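Local coordinates for SusD superfamily protein (Bacteroides vulgatus ATCC 8482, PDB 3JQ0), which probably binds glycans or other nutrients at the bacterial outer membrane, at residues 338-346 and 355-363. Residues are numbered along the deposited sequence; the frame is centred on the assembly and turned at random.
Sequences ITYKFQGTM and FLDDFPIYR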
loop_
_atom_site.group_PDB
_atom_site.type_symbol
_atom_site.label_atom_id
_atom_site.label_comp_id
_atom_site.label_asym_id
_atom_site.label_seq_id
_atom_site.Cartn_x
_atom_site.Cartn_y
_atom_site.Cartn_z
ATOM N N ILE A 338 -18.658 4.274 2.206
ATOM C CA ILE A 338 -18.280 2.976 1.653
ATOM C C ILE A 338 -16.979 3.138 0.859
ATOM O O ILE A 338 -16.687 4.176 0.256
ATOM C CB ILE A 338 -19.382 2.306 0.799
ATOM C CG1 ILE A 338 -19.718 3.155 -0.417
ATOM C CG2 ILE A 338 -20.611 2.024 1.636
ATOM C CD1 ILE A 338 -20.583 2.431 -1.491
ATOM N N THR A 339 -16.186 2.076 0.927
ATOM C CA THR A 339 -14.939 1.957 0.170
ATOM C C THR A 339 -15.218 2.016 -1.316
ATOM O O THR A 339 -16.026 1.250 -1.823
ATOM C CB THR A 339 -14.294 0.612 0.501
ATOM O OG1 THR A 339 -14.193 0.452 1.903
ATOM C CG2 THR A 339 -12.948 0.460 -0.183
ATOM N N TYR A 340 -14.532 2.907 -2.045
ATOM C CA TYR A 340 -14.969 3.197 -3.422
ATOM C C TYR A 340 -13.827 3.237 -4.443
ATOM O O TYR A 340 -14.117 3.294 -5.616
ATOM C CB TYR A 340 -15.758 4.525 -3.438
ATOM C CG TYR A 340 -16.917 4.580 -4.415
ATOM C CD1 TYR A 340 -17.977 3.698 -4.322
ATOM C CD2 TYR A 340 -16.977 5.602 -5.350
ATOM C CE1 TYR A 340 -19.051 3.807 -5.190
ATOM C CE2 TYR A 340 -18.063 5.720 -6.193
ATOM C CZ TYR A 340 -19.084 4.829 -6.096
ATOM O OH TYR A 340 -20.192 4.960 -6.948
ATOM N N LYS A 341 -12.565 3.142 -4.024
ATOM C CA LYS A 341 -11.474 3.354 -4.975
ATOM C C LYS A 341 -11.410 2.329 -6.091
ATOM O O LYS A 341 -11.109 2.643 -7.215
ATOM C CB LYS A 341 -10.141 3.360 -4.220
ATOM C CG LYS A 341 -8.915 3.457 -5.139
ATOM C CD LYS A 341 -7.621 3.667 -4.340
ATOM C CE LYS A 341 -7.402 5.136 -3.969
ATOM N NZ LYS A 341 -6.190 5.314 -3.104
ATOM N N PHE A 342 -11.577 1.049 -5.726
ATOM C CA PHE A 342 -11.481 -0.058 -6.673
ATOM C C PHE A 342 -12.890 -0.460 -7.090
ATOM O O PHE A 342 -13.681 -0.980 -6.302
ATOM C CB PHE A 342 -10.649 -1.198 -6.100
ATOM C CG PHE A 342 -9.222 -0.774 -5.795
ATOM C CD1 PHE A 342 -8.291 -0.662 -6.796
ATOM C CD2 PHE A 342 -8.818 -0.452 -4.504
ATOM C CE1 PHE A 342 -6.996 -0.284 -6.546
ATOM C CE2 PHE A 342 -7.514 -0.063 -4.258
ATOM C CZ PHE A 342 -6.610 0.017 -5.280
ATOM N N GLN A 343 -13.219 -0.174 -8.339
ATOM C CA GLN A 343 -14.543 -0.368 -8.876
ATOM C C GLN A 343 -14.736 -1.650 -9.642
ATOM O O GLN A 343 -15.876 -2.032 -9.970
ATOM C CB GLN A 343 -14.933 0.823 -9.747
ATOM C CG GLN A 343 -15.138 2.118 -8.992
ATOM C CD GLN A 343 -16.470 2.145 -8.262
ATOM O OE1 GLN A 343 -17.529 1.792 -8.814
ATOM N NE2 GLN A 343 -16.432 2.600 -7.027
ATOM N N GLY A 344 -13.659 -2.357 -9.949
ATOM C CA GLY A 344 -13.799 -3.624 -10.647
ATOM C C GLY A 344 -14.497 -3.468 -12.004
ATOM O O GLY A 344 -14.314 -2.481 -12.726
ATOM N N THR A 345 -15.224 -4.512 -12.367
ATOM C CA THR A 345 -15.859 -4.611 -13.664
ATOM C C THR A 345 -17.146 -5.372 -13.527
ATOM O O THR A 345 -17.345 -6.137 -12.598
ATOM C CB THR A 345 -14.888 -5.286 -14.685
ATOM O OG1 THR A 345 -15.374 -5.095 -16.000
ATOM C CG2 THR A 345 -14.681 -6.756 -14.389
HETATM N N MSE A 346 -18.009 -5.193 -14.519
HETATM C CA MSE A 346 -19.244 -5.910 -14.569
HETATM C C MSE A 346 -19.195 -6.845 -15.734
HETATM O O MSE A 346 -19.171 -6.396 -16.884
HETATM C CB MSE A 346 -20.390 -4.979 -14.877
HETATM C CG MSE A 346 -21.037 -4.584 -13.801
HETATM SE SE MSE A 346 -21.857 -5.846 -12.520
HETATM C CE MSE A 346 -22.530 -7.488 -13.384
ATOM N N PHE A 355 -14.493 -7.793 -8.527
ATOM C CA PHE A 355 -13.331 -7.014 -8.065
ATOM C C PHE A 355 -12.047 -7.584 -8.616
ATOM O O PHE A 355 -11.293 -8.299 -7.929
ATOM C CB PHE A 355 -13.386 -6.891 -6.535
ATOM C CG PHE A 355 -14.555 -6.057 -6.102
ATOM C CD1 PHE A 355 -14.504 -4.679 -6.194
ATOM C CD2 PHE A 355 -15.742 -6.623 -5.690
ATOM C CE1 PHE A 355 -15.561 -3.871 -5.844
ATOM C CE2 PHE A 355 -16.838 -5.811 -5.290
ATOM C CZ PHE A 355 -16.728 -4.439 -5.399
ATOM N N LEU A 356 -11.837 -7.236 -9.885
ATOM C CA LEU A 356 -10.746 -7.769 -10.706
ATOM C C LEU A 356 -9.730 -6.713 -11.088
ATOM O O LEU A 356 -8.942 -6.924 -12.002
ATOM C CB LEU A 356 -11.336 -8.439 -11.941
ATOM C CG LEU A 356 -12.273 -9.609 -11.660
ATOM C CD1 LEU A 356 -12.874 -10.138 -13.020
ATOM C CD2 LEU A 356 -11.594 -10.733 -10.929
ATOM N N ASP A 357 -9.725 -5.583 -10.367
ATOM C CA ASP A 357 -8.722 -4.564 -10.609
ATOM C C ASP A 357 -7.336 -5.082 -10.272
ATOM O O ASP A 357 -7.173 -5.926 -9.386
ATOM C CB ASP A 357 -8.949 -3.337 -9.719
ATOM C CG ASP A 357 -10.183 -2.588 -10.093
ATOM O OD1 ASP A 357 -10.259 -2.099 -11.234
ATOM O OD2 ASP A 357 -11.057 -2.456 -9.197
ATOM N N ASP A 358 -6.333 -4.539 -10.962
ATOM C CA ASP A 358 -4.973 -4.703 -10.494
ATOM C C ASP A 358 -4.773 -3.955 -9.174
ATOM O O ASP A 358 -5.475 -2.987 -8.906
ATOM C CB ASP A 358 -3.961 -4.147 -11.521
ATOM C CG ASP A 358 -3.828 -4.999 -12.774
ATOM O OD1 ASP A 358 -4.422 -6.104 -12.844
ATOM O OD2 ASP A 358 -3.089 -4.518 -13.672
ATOM N N PHE A 359 -3.855 -4.413 -8.337
ATOM C CA PHE A 359 -3.565 -3.765 -7.069
ATOM C C PHE A 359 -2.207 -3.098 -7.129
ATOM O O PHE A 359 -1.180 -3.771 -7.180
ATOM C CB PHE A 359 -3.587 -4.732 -5.903
ATOM C CG PHE A 359 -3.354 -4.076 -4.584
ATOM C CD1 PHE A 359 -4.191 -3.048 -4.168
ATOM C CD2 PHE A 359 -2.307 -4.415 -3.778
ATOM C CE1 PHE A 359 -4.024 -2.441 -2.961
ATOM C CE2 PHE A 359 -2.142 -3.788 -2.541
ATOM C CZ PHE A 359 -3.005 -2.784 -2.145
ATOM N N PRO A 360 -2.153 -1.757 -7.202
ATOM C CA PRO A 360 -0.840 -1.089 -7.313
ATOM C C PRO A 360 -0.003 -1.293 -6.060
ATOM O O PRO A 360 -0.521 -1.217 -4.954
ATOM C CB PRO A 360 -1.213 0.394 -7.474
ATOM C CG PRO A 360 -2.657 0.419 -7.892
ATOM C CD PRO A 360 -3.268 -0.787 -7.216
ATOM N N ILE A 361 1.287 -1.511 -6.261
ATOM C CA ILE A 361 2.300 -1.556 -5.190
ATOM C C ILE A 361 3.078 -0.261 -5.183
ATOM O O ILE A 361 3.200 0.428 -4.157
ATOM C CB ILE A 361 3.202 -2.803 -5.292
ATOM C CG1 ILE A 361 2.386 -4.096 -5.157
ATOM C CG2 ILE A 361 4.344 -2.728 -4.291
ATOM C CD1 ILE A 361 1.759 -4.303 -3.819
ATOM N N TYR A 362 3.665 0.071 -6.331
ATOM C CA TYR A 362 4.393 1.340 -6.511
ATOM C C TYR A 362 3.830 2.113 -7.680
ATOM O O TYR A 362 3.868 1.602 -8.819
ATOM C CB TYR A 362 5.885 1.120 -6.714
ATOM C CG TYR A 362 6.644 0.535 -5.547
ATOM C CD1 TYR A 362 6.507 1.065 -4.256
ATOM C CD2 TYR A 362 7.520 -0.507 -5.726
ATOM C CE1 TYR A 362 7.269 0.596 -3.208
ATOM C CE2 TYR A 362 8.291 -0.994 -4.664
ATOM C CZ TYR A 362 8.150 -0.442 -3.393
ATOM O OH TYR A 362 8.951 -0.941 -2.382
ATOM N N ARG A 363 3.365 3.330 -7.399
ATOM C CA ARG A 363 2.842 4.280 -8.374
ATOM C C ARG A 363 3.722 5.487 -8.492
ATOM O O ARG A 363 4.398 5.854 -7.504
ATOM C CB ARG A 363 1.378 4.817 -7.871
ATOM C CG ARG A 363 0.306 3.825 -7.952
ATOM C CD ARG A 363 -0.994 4.396 -7.971
ATOM N NE ARG A 363 -1.545 4.905 -6.729
ATOM C CZ ARG A 363 -1.834 6.171 -6.495
ATOM N NH1 ARG A 363 -1.439 7.175 -7.257
ATOM N NH2 ARG A 363 -2.557 6.444 -5.421
HETATM O O HOH W 1 -11.347 0.634 -10.451
HETATM O O HOH W 2 -12.702 -0.291 -12.717
#
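F342 lays its ring against the run D357 to P360, and the contact is tightest here. P360 meets the ring at its edge, CD lying 3.8 Å from F342 CE1, while F342 CZ approaches the edge of the F359 ring, 4.1 Å from F359 CD1. F342 CG stands anti to the carbonyl carbon (chi1 -61°), which carries the ring toward P360 and F359, and K341 CG lies over one of its faces. M256 also touches this ring.

Next to the apolar wedge sits a carboxylate that grips the loop at G344, a small example of an aspartate side chain tying two loop segments together through a backbone N-H. D357 OD2 accepts the backbone N-H of G344, 2.7 Å from G344 N, on its syn side but 30° out of the carboxylate plane. The other oxygen turns to water: one molecule joins D357 OD1 to Q343 N, and a second, held by G344 O at 2.7 Å, reaches OD1 only weakly. An alanine in place of D357 would probably leave the G344 N-H without its mate and the first water without its anchor, the loop less firmly tied to the 355-363 segment.

Packing is looser around the two waters and at T345, whose CG2 comes no nearer than 4.1 Å to L356 CD1. F355 turns its ring edge to F342 O, which lies in the ring plane 3.5 Å from F355 CE1. The contact thus joins the loop leaving the 320-326/332-339 antiparallel hairpin to the segment leading into strand 359-363, which pairs antiparallel with 243-247 in this mainly helical SusD-family fold.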